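Local atomic coordinates of tyrosine aminotransferase (PDB entry 4IX8), a protein that probably catalyses the pyridoxal phosphate-dependent transfer of the amino group of tyrosine to 2-oxoglutarate. Residues Ile364-Pro369 with Val375-Asn380; Val256-Ile261 with Gln346-Ala351; Leu358-Gly363 with Arg434-Cys439; Arg201-Met206 with Ile236-Gln241. All coordinates share one frame; numbering follows the deposited sequence.

Contact 1 of 4, residues Ile364-Pro369 with Val375-Asn380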
# COMPACT_ATOMS: atom_id res chain seq x y z
N ILE A 364 5.15 -27.34 27.85
CA ILE A 364 5.56 -26.21 27.02
C ILE A 364 7.08 -26.14 26.93
O ILE A 364 7.76 -26.03 27.94
CB ILE A 364 5.02 -24.87 27.54
CG1 ILE A 364 3.51 -24.81 27.32
CG2 ILE A 364 5.66 -23.66 26.81
CD1 ILE A 364 2.84 -23.70 28.03
N SER A 365 7.60 -26.28 25.72
CA SER A 365 9.02 -26.10 25.46
C SER A 365 9.21 -24.85 24.58
O SER A 365 8.29 -24.43 23.89
CB SER A 365 9.56 -27.35 24.76
OG SER A 365 10.90 -27.19 24.40
N MET A 366 10.41 -24.30 24.54
CA MET A 366 10.62 -23.15 23.71
C MET A 366 12.08 -22.79 23.59
O MET A 366 12.84 -22.85 24.56
CB MET A 366 9.84 -21.95 24.26
CG MET A 366 10.21 -21.65 25.66
SD MET A 366 9.33 -20.24 26.33
CE MET A 366 10.41 -18.98 25.75
N GLU A 367 12.43 -22.34 22.39
CA GLU A 367 13.71 -21.74 22.13
C GLU A 367 13.59 -20.25 22.48
O GLU A 367 12.77 -19.53 21.92
CB GLU A 367 14.10 -21.95 20.67
CG GLU A 367 13.94 -23.41 20.25
CD GLU A 367 14.67 -24.35 21.23
OE1 GLU A 367 15.89 -24.12 21.46
OE2 GLU A 367 14.04 -25.28 21.81
N ALA A 368 14.37 -19.82 23.45
CA ALA A 368 14.31 -18.45 23.90
C ALA A 368 14.61 -17.56 22.67
O ALA A 368 15.40 -17.92 21.80
CB ALA A 368 15.28 -18.20 25.04
N PRO A 369 13.93 -16.42 22.56
CA PRO A 369 14.16 -15.56 21.40
C PRO A 369 15.54 -14.88 21.42
O PRO A 369 15.95 -14.38 22.46
CB PRO A 369 13.02 -14.53 21.51
CG PRO A 369 12.61 -14.54 22.92
CD PRO A 369 12.85 -15.93 23.42
N VAL A 375 7.86 -15.15 20.53
CA VAL A 375 8.35 -16.43 20.94
C VAL A 375 7.37 -17.49 20.44
O VAL A 375 6.19 -17.21 20.26
CB VAL A 375 8.53 -16.47 22.47
CG1 VAL A 375 7.20 -16.51 23.21
CG2 VAL A 375 9.40 -17.62 22.85
N MET A 376 7.90 -18.67 20.12
CA MET A 376 7.07 -19.80 19.73
C MET A 376 7.10 -20.87 20.82
O MET A 376 8.16 -21.44 21.13
CB MET A 376 7.55 -20.38 18.41
CG MET A 376 7.11 -19.60 17.19
SD MET A 376 5.34 -19.70 16.86
CE MET A 376 5.30 -21.09 15.72
N LEU A 377 5.93 -21.17 21.35
CA LEU A 377 5.76 -22.12 22.44
C LEU A 377 5.39 -23.44 21.82
O LEU A 377 4.40 -23.51 21.09
CB LEU A 377 4.67 -21.67 23.39
CG LEU A 377 4.87 -20.24 23.86
CD1 LEU A 377 3.68 -19.85 24.71
CD2 LEU A 377 6.22 -20.09 24.65
N LYS A 378 6.16 -24.48 22.10
CA LYS A 378 5.87 -25.78 21.53
C LYS A 378 5.03 -26.59 22.49
O LYS A 378 5.37 -26.69 23.67
CB LYS A 378 7.14 -26.52 21.20
CG LYS A 378 6.88 -27.84 20.56
CD LYS A 378 8.21 -28.45 20.12
CE LYS A 378 8.11 -29.97 19.91
NZ LYS A 378 6.91 -30.32 19.09
N LEU A 379 3.95 -27.18 21.99
CA LEU A 379 3.03 -27.94 22.84
C LEU A 379 3.29 -29.42 22.84
O LEU A 379 3.28 -30.04 21.79
CB LEU A 379 1.60 -27.70 22.40
CG LEU A 379 1.16 -26.24 22.40
CD1 LEU A 379 -0.26 -26.17 21.87
CD2 LEU A 379 1.27 -25.69 23.83
N ASN A 380 3.52 -30.01 24.02
CA ASN A 380 3.49 -31.47 24.13
C ASN A 380 2.05 -31.91 24.36
O ASN A 380 1.55 -31.90 25.48
CB ASN A 380 4.39 -31.98 25.27
CG ASN A 380 4.70 -33.48 25.13
OD1 ASN A 380 3.94 -34.24 24.52
ND2 ASN A 380 5.84 -33.90 25.68
O HOH W 1 10.66 -22.21 20.22
O HOH W 2 10.62 -19.12 19.99
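Ser365 and Lys378 hold each other by both peptide groups, forming the hydrogen-bonded pair of a short antiparallel ladder in which Ile364 and Leu379 are the adjoining non-hydrogen-bonded pair. Ser365 N donates to Lys378 O over 3.1 Å. The return bond, from Lys378 N to Ser365 O, is shorter at 2.8 Å. Lys378 O also receives a weaker donor, because Ile364 CA comes within 3.4 Å of it as a CA-H...O contact. Further along, the two chains stand too far apart for direct bonds, and water does the bridging. One water accepts from Glu367 N and donates to Met376 O; a second accepts from Met376 N and donates to Glu367 O. Met366 carries much of the apolar part of the contact. Met366 SD lies 3.5 Å from Leu377 CD2, and the bend at chi3 (-85°) then turns Met366 CE to Val375 CG2, 3.4 Å away. Pro369 CD approaches the same valine methyl. Tyr354 of helix 337-355 also packs on Met366 and Val375, while strand 416-420 bonds to the backbone of Val375 and Leu377, and Gly415 just before it to Leu379. Within the chain, strand 364-365 is an outermost strand of the five-stranded sheet. The chemistry of the hairpin implies that water can extend a ladder: the peptide groups of Glu367 and Met376 are satisfied although the two backbones have separated there.

Contact 2 of 4, residues Val256-Ile261 with Gln346-Ala351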
# COMPACT_ATOMS: atom_id res chain seq x y z
N VAL A 256 18.20 -7.48 17.43
CA VAL A 256 18.86 -8.64 18.00
C VAL A 256 19.11 -8.42 19.48
O VAL A 256 19.54 -7.34 19.88
CB VAL A 256 20.20 -8.92 17.31
CG1 VAL A 256 20.87 -10.19 17.90
CG2 VAL A 256 19.99 -9.07 15.82
N LEU A 257 18.93 -9.48 20.27
CA LEU A 257 19.08 -9.43 21.74
C LEU A 257 20.42 -10.00 22.23
O LEU A 257 21.17 -10.59 21.47
CB LEU A 257 17.97 -10.24 22.41
CG LEU A 257 16.55 -10.10 21.86
CD1 LEU A 257 15.57 -10.87 22.71
CD2 LEU A 257 16.17 -8.64 21.79
N ASN A 258 20.72 -9.79 23.50
CA ASN A 258 21.83 -10.48 24.14
C ASN A 258 23.19 -10.28 23.44
O ASN A 258 24.00 -11.19 23.42
CB ASN A 258 21.51 -11.99 24.22
CG ASN A 258 20.17 -12.28 24.92
OD1 ASN A 258 19.80 -11.58 25.87
ND2 ASN A 258 19.41 -13.28 24.42
N ASN A 259 23.46 -9.07 22.93
CA ASN A 259 24.74 -8.77 22.28
C ASN A 259 25.00 -9.67 21.05
O ASN A 259 26.15 -9.89 20.65
CB ASN A 259 25.90 -8.89 23.27
N GLY A 260 23.93 -10.21 20.49
CA GLY A 260 24.00 -11.06 19.31
C GLY A 260 24.51 -10.33 18.08
O GLY A 260 24.51 -9.10 18.04
N ILE A 261 24.98 -11.08 17.10
CA ILE A 261 25.44 -10.53 15.83
C ILE A 261 24.43 -10.79 14.74
O ILE A 261 24.04 -11.91 14.50
CB ILE A 261 26.77 -11.14 15.39
CG1 ILE A 261 27.86 -10.85 16.42
CG2 ILE A 261 27.20 -10.60 14.00
CD1 ILE A 261 29.00 -11.85 16.32
N GLN A 346 13.76 -4.03 26.92
CA GLN A 346 12.36 -4.35 27.19
C GLN A 346 12.00 -5.74 26.70
O GLN A 346 11.29 -6.49 27.39
CB GLN A 346 11.45 -3.36 26.48
CG GLN A 346 11.58 -1.97 26.95
CD GLN A 346 10.72 -1.77 28.13
OE1 GLN A 346 9.47 -1.78 28.03
NE2 GLN A 346 11.35 -1.62 29.28
N LEU A 347 12.55 -6.10 25.54
CA LEU A 347 12.29 -7.41 24.94
C LEU A 347 13.01 -8.52 25.71
O LEU A 347 12.45 -9.61 25.87
CB LEU A 347 12.75 -7.43 23.48
CG LEU A 347 12.04 -6.44 22.53
CD1 LEU A 347 12.77 -6.38 21.20
CD2 LEU A 347 10.57 -6.77 22.32
N GLU A 348 14.23 -8.27 26.18
CA GLU A 348 14.94 -9.29 26.96
C GLU A 348 14.14 -9.59 28.25
O GLU A 348 13.96 -10.73 28.62
CB GLU A 348 16.35 -8.79 27.30
CG GLU A 348 17.29 -8.85 26.12
CD GLU A 348 18.58 -8.05 26.29
OE1 GLU A 348 18.76 -7.36 27.31
OE2 GLU A 348 19.43 -8.09 25.37
N ALA A 349 13.55 -8.56 28.85
CA ALA A 349 12.77 -8.76 30.08
C ALA A 349 11.53 -9.56 29.75
O ALA A 349 11.12 -10.39 30.54
CB ALA A 349 12.41 -7.43 30.76
N GLY A 350 10.90 -9.28 28.61
CA GLY A 350 9.72 -10.05 28.27
C GLY A 350 10.07 -11.51 28.05
O GLY A 350 9.32 -12.41 28.38
N ALA A 351 11.26 -11.74 27.52
CA ALA A 351 11.68 -13.10 27.25
C ALA A 351 11.88 -13.85 28.54
O ALA A 351 11.48 -15.00 28.65
CB ALA A 351 12.94 -13.10 26.42
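Leu347 and Glu348, neighbours on helix 337-355, divide the work of holding the turn at Leu257-Gly260, one by packing and the other by a charged hydrogen bond. Leu347 comes first. Its CB lies 4.0 Å from Leu257 CD2 and its CD1 is nearly as close to the same methyl, the two leucine side chains crossing at about a right angle. Glu348 follows, with its CG placed anti to the carbonyl carbon (chi1 -75°) and the chain extended from there toward the turn. On the way CG passes Leu257 CB at 4.0 Å. The carboxylate then takes the hydrogen of Asn258 N on OE2, 2.8 Å away and 166° at the hydrogen, meeting it on the anti side and 22° out of the carboxylate plane. Alongside runs the Asn258 amide, almost parallel to the carboxylate but pointing the other way; its ND2 is bonded to Gln370 OE1. One helical turn beyond Leu347, Ala351 turns the same way and packs on Pro369. The loop meets the helix in a compact form: Gly260 N returns to Leu257 O at 3.0 Å, and Asn258 and Asn259 both have positive phi and psi. That is the signature of a type I' beta turn, here carried by the loop between strands 246-249 and 274-279 of the eight-stranded sheet and held through its Asn258 N-H by a helix carboxylate.

Contact 3 of 4, residues Leu358-Gly363 with Arg434-Cys439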
# COMPACT_ATOMS: atom_id res chain seq x y z
N LEU A 358 9.03 -22.77 31.58
CA LEU A 358 9.87 -23.96 31.54
C LEU A 358 10.15 -24.54 32.94
O LEU A 358 10.58 -25.69 33.06
CB LEU A 358 11.19 -23.63 30.85
CG LEU A 358 11.06 -23.10 29.43
CD1 LEU A 358 12.41 -22.66 28.88
CD2 LEU A 358 10.45 -24.15 28.51
N GLU A 359 9.90 -23.75 33.99
CA GLU A 359 10.18 -24.22 35.34
C GLU A 359 9.11 -25.19 35.85
O GLU A 359 9.33 -25.87 36.83
CB GLU A 359 10.32 -23.03 36.29
CG GLU A 359 11.47 -22.10 35.94
CD GLU A 359 11.46 -20.78 36.73
OE1 GLU A 359 10.69 -20.62 37.69
OE2 GLU A 359 12.24 -19.88 36.36
N HIS A 360 7.96 -25.24 35.19
CA HIS A 360 6.86 -26.15 35.57
C HIS A 360 6.74 -27.26 34.53
O HIS A 360 7.01 -27.04 33.34
CB HIS A 360 5.53 -25.41 35.64
CG HIS A 360 5.47 -24.34 36.68
ND1 HIS A 360 5.91 -23.04 36.45
CD2 HIS A 360 4.99 -24.35 37.95
CE1 HIS A 360 5.73 -22.32 37.54
NE2 HIS A 360 5.18 -23.09 38.46
N ASP A 361 6.27 -28.42 34.96
CA ASP A 361 6.14 -29.54 34.05
C ASP A 361 4.77 -29.53 33.37
O ASP A 361 3.92 -30.36 33.67
CB ASP A 361 6.38 -30.84 34.83
CG ASP A 361 6.42 -32.05 33.94
OD1 ASP A 361 7.05 -32.00 32.88
OD2 ASP A 361 5.81 -33.06 34.31
N ILE A 362 4.58 -28.60 32.44
CA ILE A 362 3.24 -28.32 31.90
C ILE A 362 3.15 -28.52 30.39
O ILE A 362 2.14 -28.18 29.78
CB ILE A 362 2.79 -26.88 32.23
CG1 ILE A 362 3.93 -25.91 31.99
CG2 ILE A 362 2.35 -26.78 33.69
CD1 ILE A 362 3.52 -24.48 31.84
N GLY A 363 4.22 -29.03 29.79
CA GLY A 363 4.16 -29.47 28.40
C GLY A 363 4.47 -28.39 27.39
O GLY A 363 4.10 -28.52 26.21
N ARG A 434 -1.63 -17.39 34.38
CA ARG A 434 -2.90 -18.00 33.97
C ARG A 434 -2.70 -19.19 33.05
O ARG A 434 -3.47 -20.15 33.07
CB ARG A 434 -3.78 -16.96 33.28
CG ARG A 434 -4.23 -15.83 34.21
CD ARG A 434 -5.29 -15.02 33.48
NE ARG A 434 -5.42 -13.65 33.96
CZ ARG A 434 -6.15 -12.71 33.37
NH1 ARG A 434 -6.82 -12.99 32.26
NH2 ARG A 434 -6.21 -11.49 33.90
N ILE A 435 -1.60 -19.14 32.30
CA ILE A 435 -1.25 -20.19 31.39
C ILE A 435 -0.78 -21.41 32.19
O ILE A 435 -1.15 -22.54 31.89
CB ILE A 435 -0.16 -19.73 30.46
CG1 ILE A 435 -0.76 -18.70 29.50
CG2 ILE A 435 0.38 -20.90 29.63
CD1 ILE A 435 0.23 -17.88 28.79
N ILE A 436 0.02 -21.16 33.23
CA ILE A 436 0.45 -22.22 34.11
C ILE A 436 -0.72 -22.89 34.77
O ILE A 436 -0.87 -24.10 34.75
CB ILE A 436 1.39 -21.67 35.16
CG1 ILE A 436 2.69 -21.26 34.47
CG2 ILE A 436 1.64 -22.68 36.28
CD1 ILE A 436 3.60 -20.47 35.37
N GLU A 437 -1.56 -22.08 35.40
CA GLU A 437 -2.75 -22.59 36.03
C GLU A 437 -3.59 -23.34 35.00
O GLU A 437 -4.15 -24.39 35.29
CB GLU A 437 -3.52 -21.43 36.64
CG GLU A 437 -4.89 -21.73 37.13
CD GLU A 437 -5.65 -20.45 37.31
OE1 GLU A 437 -5.11 -19.56 38.01
OE2 GLU A 437 -6.73 -20.30 36.70
N PHE A 438 -3.66 -22.81 33.79
CA PHE A 438 -4.49 -23.41 32.76
C PHE A 438 -3.99 -24.80 32.37
O PHE A 438 -4.77 -25.75 32.20
CB PHE A 438 -4.52 -22.50 31.55
CG PHE A 438 -5.13 -23.12 30.34
CD1 PHE A 438 -6.50 -23.16 30.20
CD2 PHE A 438 -4.36 -23.64 29.36
CE1 PHE A 438 -7.07 -23.70 29.09
CE2 PHE A 438 -4.93 -24.19 28.24
CZ PHE A 438 -6.29 -24.22 28.12
N CYS A 439 -2.68 -24.93 32.24
CA CYS A 439 -2.09 -26.20 31.86
C CYS A 439 -2.32 -27.29 32.93
O CYS A 439 -2.72 -28.41 32.61
CB CYS A 439 -0.60 -26.02 31.60
SG CYS A 439 -0.25 -25.25 30.06
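His360 and Ile362 lean on Ile436 and Cys439 of helix 425-442, as the first and last residues of an inverse gamma turn centred at Asp361. The turn, whose bond from Ile362 N to His360 O is weak, lies in the loop between helix 337-355 and strand 364-365, and it sends the side chains of the residues flanking Asp361 toward the same helix. Ile436 is the side chain to follow. Its CB is a branch point, and each branch has its own task. Ile436 CG2, anti to the backbone N, lies over the middle of the imidazole of His360, 4.0 Å from the ring centroid and only 6° off the normal, a CH-pi contact. The other branch starts at Ile436 CG1, which meets Ile362 CD1 at 4.2 Å. It ends at Ile436 CD1, 3.6 Å from His360 CE1 and equally close to His360 ND1. The isoleucine therefore spreads along the ring, one methyl over the centre and the other by the ND1-CE1 bond. ND1 of His360 is buried here without a polar partner in the model. Three residues on, Cys439 presents the same face of the helix to Ile362, and it also touches Ile364 and Phe393 in the small alpha/beta part of the chain. The loop has a polar tie as well: Asp361 O is bonded to Lys443 NZ. Cys439 CB meets Ile362 CB at 3.6 Å, with Ile362 CG2 3.7 Å from the same Cys439 CB.

Contact 4 of 4, residues Arg201-Met206 with Ile236-Gln241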
# COMPACT_ATOMS: atom_id res chain seq x y z
N ARG A 201 18.29 -29.66 3.45
CA ARG A 201 18.37 -30.96 2.81
C ARG A 201 17.00 -31.30 2.26
O ARG A 201 16.85 -31.73 1.13
CB ARG A 201 18.88 -32.02 3.78
N ALA A 202 15.98 -31.07 3.06
CA ALA A 202 14.63 -31.32 2.59
C ALA A 202 14.27 -30.34 1.48
O ALA A 202 13.61 -30.71 0.54
CB ALA A 202 13.64 -31.22 3.74
N ALA A 203 14.70 -29.09 1.61
CA ALA A 203 14.35 -28.06 0.66
C ALA A 203 14.83 -28.39 -0.74
O ALA A 203 14.18 -28.03 -1.72
CB ALA A 203 14.94 -26.75 1.09
N ALA A 204 15.97 -29.06 -0.84
CA ALA A 204 16.54 -29.41 -2.13
C ALA A 204 15.57 -30.23 -3.00
O ALA A 204 15.50 -30.02 -4.20
CB ALA A 204 17.83 -30.17 -1.94
N GLY A 205 14.78 -31.10 -2.38
CA GLY A 205 13.88 -31.99 -3.09
C GLY A 205 12.63 -31.26 -3.56
O GLY A 205 11.79 -31.82 -4.27
N MET A 206 12.47 -30.03 -3.13
CA MET A 206 11.27 -29.27 -3.49
C MET A 206 11.47 -28.35 -4.70
O MET A 206 10.52 -27.69 -5.13
CB MET A 206 10.84 -28.42 -2.32
CG MET A 206 10.38 -29.23 -1.15
SD MET A 206 10.02 -28.04 0.14
CE MET A 206 9.75 -29.21 1.51
N ILE A 236 22.89 -19.22 1.20
CA ILE A 236 23.39 -18.64 -0.02
C ILE A 236 23.97 -19.73 -0.91
O ILE A 236 23.63 -19.77 -2.08
CB ILE A 236 24.44 -17.58 0.29
CG1 ILE A 236 23.72 -16.39 0.90
CG2 ILE A 236 25.20 -17.11 -0.97
CD1 ILE A 236 24.65 -15.29 1.42
N ASP A 237 24.73 -20.66 -0.36
CA ASP A 237 25.27 -21.74 -1.18
C ASP A 237 24.15 -22.54 -1.81
O ASP A 237 24.22 -22.92 -2.96
CB ASP A 237 26.17 -22.69 -0.39
CG ASP A 237 27.47 -22.05 0.01
OD1 ASP A 237 27.81 -21.02 -0.61
OD2 ASP A 237 28.18 -22.59 0.88
N PHE A 238 23.09 -22.77 -1.04
CA PHE A 238 21.93 -23.47 -1.56
C PHE A 238 21.33 -22.77 -2.79
O PHE A 238 20.98 -23.41 -3.77
CB PHE A 238 20.90 -23.60 -0.46
CG PHE A 238 19.65 -24.27 -0.89
CD1 PHE A 238 18.62 -23.54 -1.46
CD2 PHE A 238 19.49 -25.63 -0.72
CE1 PHE A 238 17.45 -24.16 -1.84
CE2 PHE A 238 18.32 -26.25 -1.10
CZ PHE A 238 17.30 -25.51 -1.66
N CYS A 239 21.23 -21.46 -2.72
CA CYS A 239 20.65 -20.65 -3.80
C CYS A 239 21.57 -20.65 -5.01
O CYS A 239 21.12 -20.60 -6.15
CB CYS A 239 20.39 -19.22 -3.29
SG CYS A 239 18.95 -19.18 -2.17
N GLN A 240 22.87 -20.76 -4.77
CA GLN A 240 23.82 -20.86 -5.86
C GLN A 240 23.70 -22.20 -6.61
O GLN A 240 23.64 -22.23 -7.82
CB GLN A 240 25.22 -20.67 -5.31
CG GLN A 240 26.34 -20.80 -6.34
CD GLN A 240 26.25 -19.78 -7.47
OE1 GLN A 240 26.10 -18.58 -7.23
NE2 GLN A 240 26.35 -20.25 -8.70
N GLN A 241 23.67 -23.29 -5.87
CA GLN A 241 23.55 -24.61 -6.42
C GLN A 241 22.28 -24.71 -7.25
O GLN A 241 22.28 -25.27 -8.34
CB GLN A 241 23.57 -25.66 -5.29
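Ala204 and Phe238 mark the nearest approach of the two backbones, with 8.0 Å between their CA atoms, a gap that a phenyl ring spans. The segments differ in their own bonding. In 236-241 the bonds step back four residues, as from Gln240 N to Ile236 O. In 201-206 they step back three, from Gly205 N to Ala202 O and from Met206 N to Ala203 O, with a weak one from Ala204 N to Arg201 O. Phe238 sends its ring straight out across the gap, CG lying anti to the backbone N (chi1 178°). In the fold, helix 229-242 is the link of a beta-alpha-beta crossover between the parallel strands 211-217 and 246-249, and helix 200-204 comes just before the first of them. What arrives at the small helix is the far rim of the ring. Phe238 CE2 faces Ala204 N at 3.7 Å, the nitrogen lying at the ring edge and near its plane. Ala204 CB touches CE2 of Phe238 at 4.0 Å, while Ala203 CB meets Phe238 CZ obliquely at 3.8 Å. Phe214 on strand 211-217 and His242 also meet the Phe238 ring. On its other flank the helix reaches the dimer partner, Gln240 packing on Phe37 of the second subunit.

Contacts 1, 2 and 3 form a continuous chain of packing, while contact 4 stands apart. The centres of contacts 1 and 3 are 12 Å apart, and Asn380 N probably bonds to Gly363 O at 2.7 Å, tying the end of the hairpin to the loop of contact 3. Contacts 1 and 2, 16 Å apart between centres, meet at Pro369, whose CG lies 3.8 Å from Ala351 CB. Helix 337-355, which carries residues 346-351, leads on in the chain to the loop of contact 3. Contact 4, in the eight-stranded sheet's helical layer, comes no nearer than about 14 Å (nearest atoms) to contact 2. Lys282, predicted to carry the pyridoxal phosphate, follows strand 274-279, belongs to no contact and is not modelled, precluding any distance.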